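Local coordinates for protein acetylxylan esterase A (Aspergillus awamori, PDB 5X6S) that removes acetyl side groups from the backbone of acetylated xylans, as a secreted serine esterase of carbohydrate esterase family 1, at residues E232-I244 / I252-H264. Sequence-based numbering, arbitrary orientation.
Sequences EANTPQTNYETTI and IFATGVGHTVPIH
Tyr-240 and Ala-254 face each other as a non-hydrogen-bonded pair of the antiparallel hairpin 240-246/249-254, near one edge of the central sheet of this alpha/beta-hydrolase fold. Backbone bonds join Glu-241 and Phe-253 in both directions, and Thr-255 N adds a third to Asn-239 O at 2.9 Å. A water bridges Phe-253 O, 2.6 Å away, and Thr-255 OG1, with a weak further bond to Asn-239 O across the contact.

The apolar contacts gather round the Tyr-240 ring. Ala-254 CB sits over one face, 3.6 Å from the ring centroid and 9° off its normal, a CH-pi contact. Ile-252 CG2 meets the ring edge at CD2 and also touches CD of Pro-236, a residue preceded by a cis peptide bond. With CG anti to its carbonyl carbon (chi1 -79°), the Tyr-240 ring lies across Ala-254, and its OH comes among Val-261 CG1, Pro-262 CD and His-264 CE1. Val-257, Val-261 and Pro-262 of the loop thus pack on Tyr-240; between Val-257 and Val-261 the loop carries His-259, which bonds Ser-119 and Asp-202 and is probably the triad histidine.

His-264, the N-cap of helix 265-272, is gripped at both ring nitrogens. ND1 donates to Pro-262 O within its own loop. Its ring is inclined 55° to that of Tyr-240, while across the contact NE2 donates to Gln-237 OE1 at 2.7 Å, the acceptor lying close to the imidazole plane.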
loop_
_atom_site.group_PDB
_atom_site.type_symbol
_atom_site.label_atom_id
_atom_site.label_comp_id
_atom_site.label_asym_id
_atom_site.label_seq_id
_atom_site.Cartn_x
_atom_site.Cartn_y
_atom_site.Cartn_z
ATOM N N GLU A 232 -4.564 29.759 3.856
ATOM C CA GLU A 232 -4.802 30.003 5.276
ATOM C C GLU A 232 -3.660 30.835 5.823
ATOM O O GLU A 232 -2.491 30.415 5.844
ATOM C CB GLU A 232 -4.937 28.683 6.092
ATOM C CG GLU A 232 -5.985 27.688 5.573
ATOM C CD GLU A 232 -5.856 26.255 6.173
ATOM O OE1 GLU A 232 -4.727 25.756 6.328
ATOM O OE2 GLU A 232 -6.880 25.594 6.441
ATOM N N ALA A 233 -4.006 32.041 6.261
ATOM C CA ALA A 233 -3.044 32.962 6.838
ATOM C C ALA A 233 -2.566 32.427 8.206
ATOM O O ALA A 233 -3.350 31.817 8.954
ATOM C CB ALA A 233 -3.697 34.323 7.034
ATOM N N ASN A 234 -1.325 32.716 8.532
ATOM C CA ASN A 234 -0.804 32.467 9.900
ATOM C C ASN A 234 -1.123 31.043 10.392
ATOM O O ASN A 234 -1.609 30.833 11.508
ATOM C CB ASN A 234 -1.347 33.545 10.888
ATOM C CG ASN A 234 -0.897 34.936 10.503
ATOM O OD1 ASN A 234 0.313 35.178 10.274
ATOM N ND2 ASN A 234 -1.865 35.856 10.360
ATOM N N THR A 235 -0.899 30.085 9.499
ATOM C CA THR A 235 -1.247 28.690 9.731
ATOM C C THR A 235 -0.050 27.840 9.252
ATOM O O THR A 235 0.352 27.961 8.115
ATOM C CB THR A 235 -2.523 28.335 8.940
ATOM O OG1 THR A 235 -3.634 29.142 9.374
ATOM C CG2 THR A 235 -2.897 26.834 9.101
ATOM N N PRO A 236 0.561 27.008 10.131
ATOM C CA PRO A 236 0.175 26.696 11.527
ATOM C C PRO A 236 0.514 27.762 12.570
ATOM O O PRO A 236 0.129 27.595 13.718
ATOM C CB PRO A 236 0.961 25.400 11.821
ATOM C CG PRO A 236 2.206 25.603 11.027
ATOM C CD PRO A 236 1.781 26.275 9.736
ATOM N N GLN A 237 1.222 28.830 12.200
ATOM C CA GLN A 237 1.567 29.918 13.176
ATOM C C GLN A 237 1.812 31.219 12.419
ATOM O O GLN A 237 1.833 31.222 11.185
ATOM C CB GLN A 237 2.840 29.578 13.974
ATOM C CG GLN A 237 4.152 29.714 13.190
ATOM C CD GLN A 237 5.316 29.031 13.870
ATOM O OE1 GLN A 237 5.315 27.830 13.982
ATOM N NE2 GLN A 237 6.304 29.777 14.294
ATOM N N THR A 238 2.081 32.299 13.170
ATOM C CA THR A 238 2.324 33.622 12.604
ATOM C C THR A 238 3.387 33.557 11.536
ATOM O O THR A 238 4.454 32.964 11.737
ATOM C CB THR A 238 2.726 34.634 13.720
ATOM O OG1 THR A 238 1.668 34.664 14.676
ATOM C CG2 THR A 238 2.998 36.032 13.170
ATOM N N ASN A 239 3.067 34.149 10.376
ATOM C CA ASN A 239 3.970 34.291 9.265
ATOM C C ASN A 239 4.233 33.001 8.479
ATOM O O ASN A 239 5.045 32.993 7.560
ATOM C CB ASN A 239 5.269 34.949 9.674
ATOM C CG ASN A 239 5.087 36.446 9.948
ATOM O OD1 ASN A 239 4.196 37.096 9.389
ATOM N ND2 ASN A 239 5.914 36.979 10.819
ATOM N N TYR A 240 3.528 31.938 8.860
ATOM C CA TYR A 240 3.460 30.759 8.024
ATOM C C TYR A 240 2.136 30.834 7.242
ATOM O O TYR A 240 1.107 31.184 7.796
ATOM C CB TYR A 240 3.442 29.520 8.896
ATOM C CG TYR A 240 4.762 29.080 9.460
ATOM C CD1 TYR A 240 5.561 29.936 10.193
ATOM C CD2 TYR A 240 5.193 27.756 9.311
ATOM C CE1 TYR A 240 6.763 29.512 10.730
ATOM C CE2 TYR A 240 6.411 27.324 9.837
ATOM C CZ TYR A 240 7.177 28.178 10.569
ATOM O OH TYR A 240 8.383 27.733 11.104
ATOM N N GLU A 241 2.143 30.439 5.977
ATOM C CA GLU A 241 0.882 30.392 5.232
ATOM C C GLU A 241 0.684 29.039 4.583
ATOM O O GLU A 241 1.566 28.574 3.886
ATOM C CB GLU A 241 0.893 31.467 4.124
ATOM C CG GLU A 241 -0.400 31.552 3.289
ATOM C CD GLU A 241 -0.183 32.405 2.030
ATOM O OE1 GLU A 241 0.683 32.010 1.169
ATOM O OE2 GLU A 241 -0.811 33.488 1.906
ATOM N N THR A 242 -0.484 28.443 4.805
ATOM C CA THR A 242 -0.808 27.119 4.266
ATOM C C THR A 242 -1.677 27.240 3.007
ATOM O O THR A 242 -2.714 27.865 3.033
ATOM C CB THR A 242 -1.513 26.242 5.325
ATOM O OG1 THR A 242 -0.644 26.072 6.463
ATOM C CG2 THR A 242 -1.816 24.875 4.792
ATOM N N THR A 243 -1.224 26.631 1.912
ATOM C CA THR A 243 -2.012 26.487 0.698
ATOM C C THR A 243 -2.362 24.997 0.519
ATOM O O THR A 243 -1.461 24.168 0.421
ATOM C CB THR A 243 -1.209 26.977 -0.508
ATOM O OG1 THR A 243 -0.841 28.358 -0.333
ATOM C CG2 THR A 243 -2.032 26.818 -1.796
ATOM N N ILE A 244 -3.652 24.676 0.535
ATOM C CA ILE A 244 -4.155 23.347 0.222
ATOM C C ILE A 244 -4.565 23.214 -1.260
ATOM O O ILE A 244 -5.532 23.841 -1.697
ATOM C CB ILE A 244 -5.348 23.011 1.115
ATOM C CG1 ILE A 244 -4.948 23.167 2.602
ATOM C CG2 ILE A 244 -5.909 21.620 0.785
ATOM C CD1 ILE A 244 -6.096 22.914 3.547
ATOM N N ILE A 252 3.375 24.789 2.846
ATOM C CA ILE A 252 3.427 25.706 3.995
ATOM C C ILE A 252 4.672 26.554 3.809
ATOM O O ILE A 252 5.797 26.064 3.878
ATOM C CB ILE A 252 3.387 24.948 5.365
ATOM C CG1 ILE A 252 2.108 24.144 5.434
ATOM C CG2 ILE A 252 3.499 25.934 6.534
ATOM C CD1 ILE A 252 2.181 22.878 6.167
ATOM N N PHE A 253 4.472 27.832 3.476
ATOM C CA PHE A 253 5.587 28.743 3.228
ATOM C C PHE A 253 5.781 29.615 4.472
ATOM O O PHE A 253 4.847 30.318 4.873
ATOM C CB PHE A 253 5.339 29.625 1.981
ATOM C CG PHE A 253 6.576 30.240 1.396
ATOM C CD1 PHE A 253 7.596 29.445 0.873
ATOM C CD2 PHE A 253 6.703 31.637 1.290
ATOM C CE1 PHE A 253 8.705 30.019 0.269
ATOM C CE2 PHE A 253 7.832 32.228 0.715
ATOM C CZ PHE A 253 8.849 31.425 0.204
ATOM N N ALA A 254 6.984 29.541 5.044
ATOM C CA ALA A 254 7.338 30.248 6.305
ATOM C C ALA A 254 8.138 31.534 6.015
ATOM O O ALA A 254 9.336 31.513 5.775
ATOM C CB ALA A 254 8.149 29.321 7.202
ATOM N N THR A 255 7.447 32.668 6.023
ATOM C CA THR A 255 8.108 33.940 5.786
ATOM C C THR A 255 9.021 34.324 6.937
ATOM O O THR A 255 8.625 34.264 8.116
ATOM C CB THR A 255 7.062 35.072 5.512
ATOM O OG1 THR A 255 6.295 34.712 4.363
ATOM C CG2 THR A 255 7.737 36.424 5.292
ATOM N N GLY A 256 10.249 34.679 6.568
ATOM C CA GLY A 256 11.302 35.065 7.494
ATOM C C GLY A 256 12.116 33.929 8.079
ATOM O O GLY A 256 12.980 34.162 8.917
ATOM N N VAL A 257 11.830 32.691 7.646
ATOM C CA VAL A 257 12.551 31.491 8.119
ATOM C C VAL A 257 13.521 31.014 7.031
ATOM O O VAL A 257 13.214 31.047 5.814
ATOM C CB VAL A 257 11.545 30.359 8.531
ATOM C CG1 VAL A 257 12.247 29.064 8.980
ATOM C CG2 VAL A 257 10.579 30.846 9.599
ATOM N N GLY A 258 14.715 30.642 7.456
ATOM C CA GLY A 258 15.727 30.115 6.564
ATOM C C GLY A 258 15.803 28.581 6.540
ATOM O O GLY A 258 14.777 27.882 6.587
ATOM N N HIS A 259 17.021 28.100 6.427
ATOM C CA HIS A 259 17.297 26.672 6.341
ATOM C C HIS A 259 17.584 26.116 7.712
ATOM O O HIS A 259 18.563 26.525 8.320
ATOM C CB HIS A 259 18.508 26.433 5.431
ATOM C CG HIS A 259 18.580 25.040 4.888
ATOM N ND1 HIS A 259 17.697 24.556 3.945
ATOM C CD2 HIS A 259 19.416 24.016 5.181
ATOM C CE1 HIS A 259 17.994 23.294 3.673
ATOM N NE2 HIS A 259 19.040 22.950 4.397
ATOM N N THR A 260 16.760 25.214 8.248
ATOM C CA THR A 260 15.508 24.705 7.677
ATOM C C THR A 260 14.318 25.264 8.471
ATOM O O THR A 260 14.483 25.931 9.503
ATOM C CB THR A 260 15.441 23.152 7.837
ATOM O OG1 THR A 260 15.610 22.826 9.216
ATOM C CG2 THR A 260 16.521 22.456 7.053
ATOM N N VAL A 261 13.120 24.988 7.994
ATOM C CA VAL A 261 11.918 25.211 8.755
ATOM C C VAL A 261 11.954 24.192 9.907
ATOM O O VAL A 261 12.088 22.981 9.661
ATOM C CB VAL A 261 10.637 24.982 7.922
ATOM C CG1 VAL A 261 9.390 25.078 8.802
ATOM C CG2 VAL A 261 10.534 25.963 6.731
ATOM N N PRO A 262 11.855 24.672 11.151
ATOM C CA PRO A 262 11.909 23.727 12.300
ATOM C C PRO A 262 10.759 22.736 12.218
ATOM O O PRO A 262 9.691 23.094 11.776
ATOM C CB PRO A 262 11.683 24.616 13.543
ATOM C CG PRO A 262 11.528 26.033 13.045
ATOM C CD PRO A 262 11.703 26.088 11.552
ATOM N N ILE A 263 10.974 21.511 12.690
ATOM C CA ILE A 263 9.959 20.495 12.660
ATOM C C ILE A 263 8.787 20.892 13.550
ATOM O O ILE A 263 8.967 21.321 14.693
ATOM C CB ILE A 263 10.532 19.161 13.216
ATOM C CG1 ILE A 263 11.641 18.620 12.335
ATOM C CG2 ILE A 263 9.419 18.130 13.375
ATOM C CD1 ILE A 263 12.432 17.499 12.988
ATOM N N HIS A 264 7.566 20.756 13.040
ATOM C CA HIS A 264 6.387 20.991 13.807
ATOM C C HIS A 264 5.807 19.602 14.093
ATOM O O HIS A 264 4.901 19.133 13.399
ATOM C CB HIS A 264 5.376 21.864 13.051
ATOM C CG HIS A 264 5.799 23.294 12.900
ATOM N ND1 HIS A 264 7.014 23.668 12.368
ATOM C CD2 HIS A 264 5.174 24.442 13.254
ATOM C CE1 HIS A 264 7.117 24.987 12.389
ATOM N NE2 HIS A 264 6.007 25.477 12.916
HETATM O O HOH W 1 4.303 32.820 4.232
#